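Secreted effector protein SopD (Salmonella typhimurium, PDB 5CPC) acts inside host cells as a secreted virulence effector that, together with SopB, promotes membrane fission and macropinosome formation during invasion and contributes to replication in macrophages. Local coordinates at residues 182-191 with 309-317; 232-243 with 292-301. One frame throughout, in Å; residues are numbered along the deposited sequence.

Interaction 1. Residues 182-191 with 309-317; sequences IKTAVYEMMR and GCSRNILLT
Ile182 meets the C-terminal tail with its CG2 branch, which packs at about a right angle against Leu316 CD1 (3.7 Å). One residue on, the aliphatic start of Lys183 lies beside Leu316, and the bend at its third torsion carries NZ to a water that also touches Thr317 OG1. Val186 CG1, anti to its own backbone N (chi1 177°), slides past Leu315 CB and meets Leu316 CD2 tip to tip at 3.7 Å. Tyr187 does two jobs. Leu315 CD1 makes a CH-pi contact, 3.6 Å from the centroid of the Tyr187 ring and almost on its normal, while Tyr187 OH accepts from Leu315 N at 2.7 Å. This is the last, irregular run of the chain laid across one side of helix 180-190; Leu254 and His255 of helix 248-256 also touch Leu316. Met190 CE then touches Leu315 CD2 (3.8 Å). Just past the helix, Arg191 stretches out from CG to NE and lays its guanidinium over Leu315 CG. Asn313 O lies close to the guanidinium plane and accepts from both Arg191 NH1 (3.1 Å) and NH2 (3.3 Å), an end-on grip on one atom. NE donates to Ile232 O, and NH1 also forms a salt bridge with Glu194.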
loop_
_atom_site.group_PDB
_atom_site.type_symbol
_atom_site.label_atom_id
_atom_site.label_comp_id
_atom_site.label_asym_id
_atom_site.label_seq_id
_atom_site.Cartn_x
_atom_site.Cartn_y
_atom_site.Cartn_z
ATOM N N ILE A 182 -5.493 7.095 1.714
ATOM C CA ILE A 182 -4.800 5.959 1.038
ATOM C C ILE A 182 -5.646 5.578 -0.209
ATOM O O ILE A 182 -5.220 5.857 -1.297
ATOM C CB ILE A 182 -4.506 4.787 1.999
ATOM C CG1 ILE A 182 -3.271 5.099 2.849
ATOM C CG2 ILE A 182 -4.288 3.450 1.275
ATOM C CD1 ILE A 182 -2.096 5.752 2.097
ATOM N N LYS A 183 -6.896 5.147 -0.027
ATOM C CA LYS A 183 -7.850 5.034 -1.158
ATOM C C LYS A 183 -7.689 6.101 -2.223
ATOM O O LYS A 183 -7.335 5.814 -3.374
ATOM C CB LYS A 183 -9.297 5.018 -0.693
ATOM C CG LYS A 183 -9.729 3.644 -0.233
ATOM C CD LYS A 183 -11.038 3.726 0.474
ATOM C CE LYS A 183 -12.153 3.974 -0.508
ATOM N NZ LYS A 183 -13.433 3.567 0.151
ATOM N N THR A 184 -7.906 7.342 -1.822
ATOM C CA THR A 184 -7.721 8.486 -2.695
ATOM C C THR A 184 -6.351 8.509 -3.380
ATOM O O THR A 184 -6.293 8.737 -4.596
ATOM C CB THR A 184 -7.962 9.779 -1.900
ATOM O OG1 THR A 184 -9.244 9.641 -1.294
ATOM C CG2 THR A 184 -7.957 11.036 -2.818
ATOM N N ALA A 185 -5.274 8.250 -2.628
ATOM C CA ALA A 185 -3.935 8.251 -3.231
ATOM C C ALA A 185 -3.717 7.075 -4.197
ATOM O O ALA A 185 -3.185 7.260 -5.254
ATOM C CB ALA A 185 -2.891 8.210 -2.207
ATOM N N VAL A 186 -4.094 5.874 -3.805
ATOM C CA VAL A 186 -3.992 4.756 -4.717
ATOM C C VAL A 186 -4.756 5.013 -6.064
ATOM O O VAL A 186 -4.162 4.876 -7.111
ATOM C CB VAL A 186 -4.399 3.468 -4.033
ATOM C CG1 VAL A 186 -4.373 2.307 -5.006
ATOM C CG2 VAL A 186 -3.462 3.235 -2.794
ATOM N N TYR A 187 -6.042 5.400 -6.022
ATOM C CA TYR A 187 -6.824 5.736 -7.268
ATOM C C TYR A 187 -6.223 6.894 -8.082
ATOM O O TYR A 187 -6.134 6.855 -9.321
ATOM C CB TYR A 187 -8.340 5.898 -6.961
ATOM C CG TYR A 187 -9.059 4.544 -6.885
ATOM C CD1 TYR A 187 -8.920 3.722 -5.774
ATOM C CD2 TYR A 187 -9.774 4.049 -7.986
ATOM C CE1 TYR A 187 -9.496 2.463 -5.717
ATOM C CE2 TYR A 187 -10.422 2.780 -7.923
ATOM C CZ TYR A 187 -10.253 1.997 -6.799
ATOM O OH TYR A 187 -10.839 0.753 -6.732
ATOM N N GLU A 188 -5.706 7.908 -7.396
ATOM C CA GLU A 188 -5.172 9.085 -8.095
ATOM C C GLU A 188 -3.940 8.727 -8.945
ATOM O O GLU A 188 -3.701 9.245 -10.058
ATOM C CB GLU A 188 -4.760 10.136 -7.024
ATOM C CG GLU A 188 -5.143 11.583 -7.371
ATOM C CD GLU A 188 -5.117 12.521 -6.128
ATOM O OE1 GLU A 188 -4.061 13.145 -5.902
ATOM O OE2 GLU A 188 -6.135 12.615 -5.385
ATOM N N MET A 189 -3.088 7.888 -8.371
ATOM C CA MET A 189 -1.944 7.434 -9.138
ATOM C C MET A 189 -2.365 6.411 -10.256
ATOM O O MET A 189 -1.886 6.517 -11.333
ATOM C CB MET A 189 -0.963 6.741 -8.208
ATOM C CG MET A 189 0.348 6.405 -8.939
ATOM S SD MET A 189 1.668 5.645 -7.943
ATOM C CE MET A 189 0.964 3.985 -8.016
ATOM N N MET A 190 -3.178 5.371 -9.935
ATOM C CA MET A 190 -3.382 4.268 -10.938
ATOM C C MET A 190 -4.539 4.416 -11.867
ATOM O O MET A 190 -4.457 3.947 -12.984
ATOM C CB MET A 190 -3.654 3.014 -10.212
ATOM C CG MET A 190 -2.634 2.923 -9.229
ATOM S SD MET A 190 -1.374 1.840 -9.670
ATOM C CE MET A 190 -2.247 0.772 -8.508
ATOM N N ARG A 191 -5.649 5.002 -11.389
ATOM C CA ARG A 191 -6.846 5.192 -12.226
ATOM C C ARG A 191 -7.323 6.604 -11.987
ATOM O O ARG A 191 -8.352 6.793 -11.332
ATOM C CB ARG A 191 -7.945 4.169 -11.829
ATOM C CG ARG A 191 -7.475 2.666 -11.884
ATOM C CD ARG A 191 -8.617 1.747 -11.520
ATOM N NE ARG A 191 -8.216 0.359 -11.681
ATOM C CZ ARG A 191 -8.946 -0.650 -11.234
ATOM N NH1 ARG A 191 -10.098 -0.432 -10.604
ATOM N NH2 ARG A 191 -8.524 -1.884 -11.437
ATOM N N GLY A 309 -23.598 -8.129 -9.402
ATOM C CA GLY A 309 -23.254 -7.196 -8.303
ATOM C C GLY A 309 -22.043 -7.442 -7.379
ATOM O O GLY A 309 -21.911 -6.756 -6.321
ATOM N N CYS A 310 -21.128 -8.353 -7.741
ATOM C CA CYS A 310 -20.022 -8.741 -6.789
ATOM C C CYS A 310 -18.520 -8.523 -7.061
ATOM O O CYS A 310 -17.680 -9.416 -6.736
ATOM C CB CYS A 310 -20.207 -10.194 -6.345
ATOM S SG CYS A 310 -21.728 -10.407 -5.423
ATOM N N SER A 311 -18.122 -7.347 -7.525
ATOM C CA SER A 311 -16.712 -7.137 -7.896
ATOM C C SER A 311 -15.643 -7.124 -6.793
ATOM O O SER A 311 -15.848 -6.571 -5.722
ATOM C CB SER A 311 -16.588 -5.850 -8.698
ATOM O OG SER A 311 -15.292 -5.713 -9.242
ATOM N N ARG A 312 -14.491 -7.714 -7.113
ATOM C CA ARG A 312 -13.232 -7.452 -6.435
ATOM C C ARG A 312 -12.215 -6.939 -7.427
ATOM O O ARG A 312 -11.033 -7.273 -7.321
ATOM C CB ARG A 312 -12.684 -8.720 -5.812
ATOM C CG ARG A 312 -13.593 -9.299 -4.762
ATOM C CD ARG A 312 -13.393 -10.789 -4.636
ATOM N NE ARG A 312 -14.136 -11.451 -5.680
ATOM C CZ ARG A 312 -14.164 -12.771 -5.868
ATOM N NH1 ARG A 312 -13.454 -13.581 -5.088
ATOM N NH2 ARG A 312 -14.879 -13.280 -6.861
ATOM N N ASN A 313 -12.689 -6.182 -8.428
ATOM C CA ASN A 313 -11.776 -5.506 -9.338
ATOM C C ASN A 313 -11.471 -4.044 -8.902
ATOM O O ASN A 313 -10.958 -3.245 -9.685
ATOM C CB ASN A 313 -12.274 -5.585 -10.780
ATOM C CG ASN A 313 -11.999 -6.965 -11.429
ATOM O OD1 ASN A 313 -10.897 -7.498 -11.344
ATOM N ND2 ASN A 313 -13.024 -7.538 -12.070
ATOM N N ILE A 314 -11.767 -3.713 -7.641
ATOM C CA ILE A 314 -11.333 -2.422 -7.047
ATOM C C ILE A 314 -9.857 -2.505 -6.794
ATOM O O ILE A 314 -9.390 -3.599 -6.662
ATOM C CB ILE A 314 -12.021 -2.116 -5.699
ATOM C CG1 ILE A 314 -11.581 -3.103 -4.593
ATOM C CG2 ILE A 314 -13.540 -2.014 -5.879
ATOM C CD1 ILE A 314 -12.450 -4.315 -4.403
ATOM N N LEU A 315 -9.124 -1.380 -6.714
ATOM C CA LEU A 315 -7.680 -1.442 -6.357
ATOM C C LEU A 315 -7.485 -1.799 -4.883
ATOM O O LEU A 315 -6.568 -2.567 -4.505
ATOM C CB LEU A 315 -6.937 -0.143 -6.701
ATOM C CG LEU A 315 -6.957 0.245 -8.164
ATOM C CD1 LEU A 315 -6.783 1.715 -8.328
ATOM C CD2 LEU A 315 -5.860 -0.491 -8.907
ATOM N N LEU A 316 -8.375 -1.282 -4.053
ATOM C CA LEU A 316 -8.406 -1.609 -2.630
ATOM C C LEU A 316 -9.721 -1.080 -2.125
ATOM O O LEU A 316 -10.259 -0.107 -2.652
ATOM C CB LEU A 316 -7.253 -0.912 -1.869
ATOM C CG LEU A 316 -7.338 0.604 -1.661
ATOM C CD1 LEU A 316 -6.156 1.113 -0.838
ATOM C CD2 LEU A 316 -7.296 1.308 -2.972
ATOM N N THR A 317 -10.261 -1.738 -1.110
ATOM C CA THR A 317 -11.382 -1.157 -0.408
ATOM C C THR A 317 -11.276 -1.274 1.126
ATOM O O THR A 317 -10.472 -2.053 1.665
ATOM C CB THR A 317 -12.704 -1.798 -0.822
ATOM O OG1 THR A 317 -13.753 -1.004 -0.268
ATOM C CG2 THR A 317 -12.794 -3.242 -0.269
ATOM O OXT THR A 317 -12.069 -0.638 1.823
HETATM O O HOH W 1 -14.154 1.281 -1.086
#

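Interaction 2. Residues 232-243 with 292-301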
loop_
_atom_site.group_PDB
_atom_site.type_symbol
_atom_site.label_atom_id
_atom_site.label_comp_id
_atom_site.label_asym_id
_atom_site.label_seq_id
_atom_site.Cartn_x
_atom_site.Cartn_y
_atom_site.Cartn_z
ATOM N N ILE A 232 -4.754 -3.735 -12.103
ATOM C CA ILE A 232 -4.460 -2.918 -13.272
ATOM C C ILE A 232 -4.908 -1.462 -13.103
ATOM O O ILE A 232 -6.055 -1.186 -12.738
ATOM C CB ILE A 232 -5.134 -3.530 -14.581
ATOM C CG1 ILE A 232 -4.301 -4.722 -15.020
ATOM C CG2 ILE A 232 -5.011 -2.647 -15.790
ATOM C CD1 ILE A 232 -4.768 -5.870 -14.398
ATOM N N GLY A 233 -4.025 -0.545 -13.465
ATOM C CA GLY A 233 -4.378 0.836 -13.605
ATOM C C GLY A 233 -4.466 1.312 -15.048
ATOM O O GLY A 233 -4.038 0.620 -15.957
ATOM N N TYR A 234 -5.038 2.504 -15.243
ATOM C CA TYR A 234 -5.237 3.071 -16.549
ATOM C C TYR A 234 -5.460 4.580 -16.472
ATOM O O TYR A 234 -6.110 5.059 -15.530
ATOM C CB TYR A 234 -6.506 2.452 -17.246
ATOM C CG TYR A 234 -7.612 1.933 -16.323
ATOM C CD1 TYR A 234 -8.636 2.780 -15.882
ATOM C CD2 TYR A 234 -7.671 0.593 -15.952
ATOM C CE1 TYR A 234 -9.657 2.294 -15.079
ATOM C CE2 TYR A 234 -8.699 0.088 -15.157
ATOM C CZ TYR A 234 -9.687 0.943 -14.744
ATOM O OH TYR A 234 -10.725 0.507 -13.965
ATOM N N GLN A 235 -4.961 5.290 -17.481
ATOM C CA GLN A 235 -5.249 6.708 -17.700
ATOM C C GLN A 235 -5.222 6.986 -19.181
ATOM O O GLN A 235 -4.485 6.359 -19.913
ATOM C CB GLN A 235 -4.256 7.664 -16.985
ATOM C CG GLN A 235 -2.796 7.216 -16.889
ATOM C CD GLN A 235 -1.789 8.409 -16.688
ATOM O OE1 GLN A 235 -2.175 9.533 -16.288
ATOM N NE2 GLN A 235 -0.509 8.163 -17.026
ATOM N N GLU A 236 -6.028 7.954 -19.597
ATOM C CA GLU A 236 -6.119 8.375 -20.933
ATOM C C GLU A 236 -5.203 9.604 -21.001
ATOM O O GLU A 236 -5.215 10.474 -20.112
ATOM C CB GLU A 236 -7.591 8.670 -21.281
ATOM C CG GLU A 236 -8.577 7.515 -20.877
ATOM C CD GLU A 236 -10.045 7.729 -21.352
ATOM O OE1 GLU A 236 -10.937 6.885 -21.061
ATOM O OE2 GLU A 236 -10.319 8.752 -22.007
ATOM N N VAL A 237 -4.346 9.620 -22.017
ATOM C CA VAL A 237 -3.306 10.637 -22.164
ATOM C C VAL A 237 -3.161 10.880 -23.658
ATOM O O VAL A 237 -2.925 9.945 -24.431
ATOM C CB VAL A 237 -1.973 10.220 -21.426
ATOM C CG1 VAL A 237 -1.682 8.709 -21.594
ATOM C CG2 VAL A 237 -0.777 11.105 -21.813
ATOM N N GLN A 238 -3.414 12.118 -24.068
ATOM C CA GLN A 238 -3.464 12.507 -25.489
ATOM C C GLN A 238 -4.121 11.456 -26.384
ATOM O O GLN A 238 -3.521 11.007 -27.359
ATOM C CB GLN A 238 -2.071 12.921 -26.026
ATOM C CG GLN A 238 -1.702 14.426 -25.827
ATOM C CD GLN A 238 -0.670 14.671 -24.691
ATOM O OE1 GLN A 238 -0.011 13.736 -24.226
ATOM N NE2 GLN A 238 -0.502 15.944 -24.284
ATOM N N GLY A 239 -5.352 11.065 -26.049
ATOM C CA GLY A 239 -6.126 10.216 -26.941
ATOM C C GLY A 239 -5.814 8.723 -26.878
ATOM O O GLY A 239 -6.404 7.938 -27.588
ATOM N N GLU A 240 -4.905 8.328 -26.010
ATOM C CA GLU A 240 -4.527 6.952 -25.903
ATOM C C GLU A 240 -4.854 6.529 -24.465
ATOM O O GLU A 240 -4.737 7.352 -23.554
ATOM C CB GLU A 240 -3.027 6.862 -26.079
ATOM C CG GLU A 240 -2.560 6.405 -27.419
ATOM C CD GLU A 240 -1.037 6.604 -27.599
ATOM O OE1 GLU A 240 -0.226 5.854 -27.016
ATOM O OE2 GLU A 240 -0.671 7.560 -28.296
ATOM N N VAL A 241 -5.215 5.259 -24.245
ATOM C CA VAL A 241 -5.350 4.726 -22.883
ATOM C C VAL A 241 -4.111 3.897 -22.572
ATOM O O VAL A 241 -3.748 3.002 -23.331
ATOM C CB VAL A 241 -6.550 3.798 -22.748
ATOM C CG1 VAL A 241 -6.784 3.464 -21.267
ATOM C CG2 VAL A 241 -7.780 4.436 -23.410
ATOM N N ALA A 242 -3.480 4.193 -21.451
ATOM C CA ALA A 242 -2.255 3.556 -21.080
ATOM C C ALA A 242 -2.552 2.686 -19.850
ATOM O O ALA A 242 -3.059 3.193 -18.848
ATOM C CB ALA A 242 -1.203 4.668 -20.723
ATOM N N PHE A 243 -2.252 1.397 -19.930
ATOM C CA PHE A 243 -2.383 0.471 -18.798
ATOM C C PHE A 243 -1.093 0.289 -18.086
ATOM O O PHE A 243 -0.031 0.581 -18.665
ATOM C CB PHE A 243 -2.874 -0.876 -19.305
ATOM C CG PHE A 243 -4.216 -0.783 -19.936
ATOM C CD1 PHE A 243 -5.352 -0.805 -19.155
ATOM C CD2 PHE A 243 -4.349 -0.626 -21.317
ATOM C CE1 PHE A 243 -6.618 -0.613 -19.706
ATOM C CE2 PHE A 243 -5.653 -0.516 -21.902
ATOM C CZ PHE A 243 -6.765 -0.485 -21.094
ATOM N N LEU A 292 -6.740 -5.693 -22.769
ATOM C CA LEU A 292 -7.219 -4.730 -21.777
ATOM C C LEU A 292 -7.956 -3.611 -22.450
ATOM O O LEU A 292 -9.050 -3.218 -22.020
ATOM C CB LEU A 292 -5.993 -4.173 -20.952
ATOM C CG LEU A 292 -5.310 -5.252 -20.098
ATOM C CD1 LEU A 292 -4.127 -4.693 -19.332
ATOM C CD2 LEU A 292 -6.264 -5.987 -19.123
ATOM N N GLU A 293 -7.379 -3.098 -23.528
ATOM C CA GLU A 293 -8.036 -1.948 -24.200
ATOM C C GLU A 293 -9.419 -2.340 -24.661
ATOM O O GLU A 293 -10.383 -1.535 -24.536
ATOM C CB GLU A 293 -7.234 -1.428 -25.409
ATOM C CG GLU A 293 -7.936 -0.229 -26.064
ATOM C CD GLU A 293 -7.430 0.091 -27.437
ATOM O OE1 GLU A 293 -7.352 1.283 -27.742
ATOM O OE2 GLU A 293 -7.134 -0.816 -28.252
ATOM N N LYS A 294 -9.537 -3.597 -25.149
ATOM C CA LYS A 294 -10.820 -4.097 -25.667
ATOM C C LYS A 294 -11.788 -4.177 -24.520
ATOM O O LYS A 294 -12.919 -3.738 -24.643
ATOM C CB LYS A 294 -10.637 -5.467 -26.361
ATOM C CG LYS A 294 -11.929 -6.330 -26.617
ATOM C CD LYS A 294 -11.614 -7.805 -27.281
ATOM C CE LYS A 294 -10.859 -7.760 -28.625
ATOM N NZ LYS A 294 -9.317 -7.970 -28.557
ATOM N N LEU A 295 -11.359 -4.737 -23.399
ATOM C CA LEU A 295 -12.203 -4.848 -22.210
ATOM C C LEU A 295 -12.609 -3.455 -21.655
ATOM O O LEU A 295 -13.772 -3.197 -21.288
ATOM C CB LEU A 295 -11.443 -5.634 -21.154
ATOM C CG LEU A 295 -11.184 -7.113 -21.459
ATOM C CD1 LEU A 295 -10.305 -7.766 -20.374
ATOM C CD2 LEU A 295 -12.562 -7.761 -21.516
ATOM N N TYR A 296 -11.655 -2.528 -21.643
ATOM C CA TYR A 296 -11.898 -1.201 -21.045
ATOM C C TYR A 296 -12.940 -0.497 -21.886
ATOM O O TYR A 296 -13.892 0.046 -21.337
ATOM C CB TYR A 296 -10.582 -0.460 -21.041
ATOM C CG TYR A 296 -10.572 1.033 -20.709
ATOM C CD1 TYR A 296 -10.427 1.448 -19.409
ATOM C CD2 TYR A 296 -10.548 1.999 -21.722
ATOM C CE1 TYR A 296 -10.340 2.822 -19.078
ATOM C CE2 TYR A 296 -10.444 3.395 -21.400
ATOM C CZ TYR A 296 -10.360 3.774 -20.068
ATOM O OH TYR A 296 -10.269 5.087 -19.715
ATOM N N LEU A 297 -12.812 -0.590 -23.234
ATOM C CA LEU A 297 -13.711 0.098 -24.169
ATOM C C LEU A 297 -15.108 -0.499 -24.133
ATOM O O LEU A 297 -16.079 0.190 -24.456
ATOM C CB LEU A 297 -13.177 0.041 -25.608
ATOM C CG LEU A 297 -11.999 0.995 -25.875
ATOM C CD1 LEU A 297 -11.618 0.987 -27.358
ATOM C CD2 LEU A 297 -12.246 2.448 -25.386
ATOM N N THR A 298 -15.207 -1.755 -23.703
ATOM C CA THR A 298 -16.489 -2.463 -23.641
ATOM C C THR A 298 -17.064 -2.601 -22.254
ATOM O O THR A 298 -18.117 -3.254 -22.058
ATOM C CB THR A 298 -16.380 -3.898 -24.293
ATOM O OG1 THR A 298 -15.218 -4.612 -23.788
ATOM C CG2 THR A 298 -16.222 -3.720 -25.811
ATOM N N HIS A 299 -16.389 -1.990 -21.289
ATOM C CA HIS A 299 -16.930 -1.845 -19.981
ATOM C C HIS A 299 -16.890 -0.380 -19.471
ATOM O O HIS A 299 -16.438 -0.092 -18.316
ATOM C CB HIS A 299 -16.190 -2.792 -19.028
ATOM C CG HIS A 299 -16.502 -4.223 -19.276
ATOM N ND1 HIS A 299 -15.872 -4.959 -20.253
ATOM C CD2 HIS A 299 -17.389 -5.054 -18.686
ATOM C CE1 HIS A 299 -16.380 -6.178 -20.273
ATOM N NE2 HIS A 299 -17.284 -6.267 -19.318
ATOM N N GLU A 300 -17.386 0.527 -20.329
ATOM C CA GLU A 300 -17.688 1.898 -19.958
ATOM C C GLU A 300 -16.426 2.550 -19.475
ATOM O O GLU A 300 -16.448 3.255 -18.509
ATOM C CB GLU A 300 -18.864 1.946 -18.957
ATOM C CG GLU A 300 -20.144 1.335 -19.641
ATOM C CD GLU A 300 -21.461 1.464 -18.857
ATOM O OE1 GLU A 300 -21.504 1.925 -17.712
ATOM O OE2 GLU A 300 -22.499 1.082 -19.392
ATOM N N ARG A 301 -15.320 2.279 -20.169
ATOM C CA ARG A 301 -14.004 2.856 -19.859
ATOM C C ARG A 301 -13.604 2.633 -18.403
ATOM O O ARG A 301 -13.197 3.573 -17.681
ATOM C CB ARG A 301 -13.979 4.354 -20.192
ATOM C CG ARG A 301 -14.334 4.685 -21.598
ATOM C CD ARG A 301 -13.977 6.154 -22.042
ATOM N NE ARG A 301 -14.017 6.145 -23.495
ATOM C CZ ARG A 301 -12.948 6.102 -24.296
ATOM N NH1 ARG A 301 -11.721 6.154 -23.803
ATOM N NH2 ARG A 301 -13.114 6.041 -25.618
#
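A two-stranded antiparallel beta hairpin, 232-237 and 240-243 joined by a type I' turn from Val237 to Glu240, leans one face against the C-terminal part of helix 285-298 and the residues just after it. The helix segment crosses strand 240-243 at 118°, with the axes 9.8 Å apart. Tyr296 is the central side chain of the contact. With CG anti to the backbone N (chi1 169°), its ring reaches in among hairpin side chains: Tyr296 CE1 lies 3.6 Å from Tyr234 CD1, and the edge of Tyr296 is turned to the face of Tyr234. Phe243 in turn directs its own edge at the face of Tyr296 in a T-shaped pair with perpendicular planes. Val241 CG1 makes a CH-pi contact over one face of the Tyr296 ring, and Arg301 CA backs the opposite face.

Further along the helix toward its start, Leu292 CB stands over the centre of the Phe243 ring, 3.6 Å from the centroid, and Leu292 CD1 continues the apolar packing to Ile232 CG2. At the outer end the contact turns polar. Tyr296 OH is modelled so close to Glu236 OE1 that the length of this hydrogen bond is doubtful. The same Glu236 OE1 forms a salt bridge with Arg301 NH1 at 2.9 Å. The arginine nitrogen comes in from above the carboxylate plane, though OE1 lies close to the plane of the guanidinium; the two planes stand 63° apart. Tyr234 OH has hydrogen-bond partners outside the contact, Leu303 N and Glu194 OE1. Tyr234 and Phe243 from the two strands and Tyr296 from the helix thus make one aromatic cluster, edged by a charged pair, in the helix-on-sheet packing of a beta hairpin with a helix laid across one face.

Overall arrangement
The centres of interactions 1 and 2 lie 15 Å apart on the same side of the chain's centre, interaction 1 nearer the middle of the fold and interaction 2 toward the periphery. Along the sequence the order is 182-191, 232-243, 292-301, 309-317, so the hairpin-helix contact is nested inside the loop that the C-terminal tail closes. The two touch directly where helix 180-190 ends: Met190 O lies 2.7 Å from Tyr234 N, probably hydrogen-bonded. Arg191, which holds the tail, also reaches strand 232-237 through its NE. The end of helix 180-190 thus bonds to both the C-terminal tail and strand 232-237, linking the two contacts.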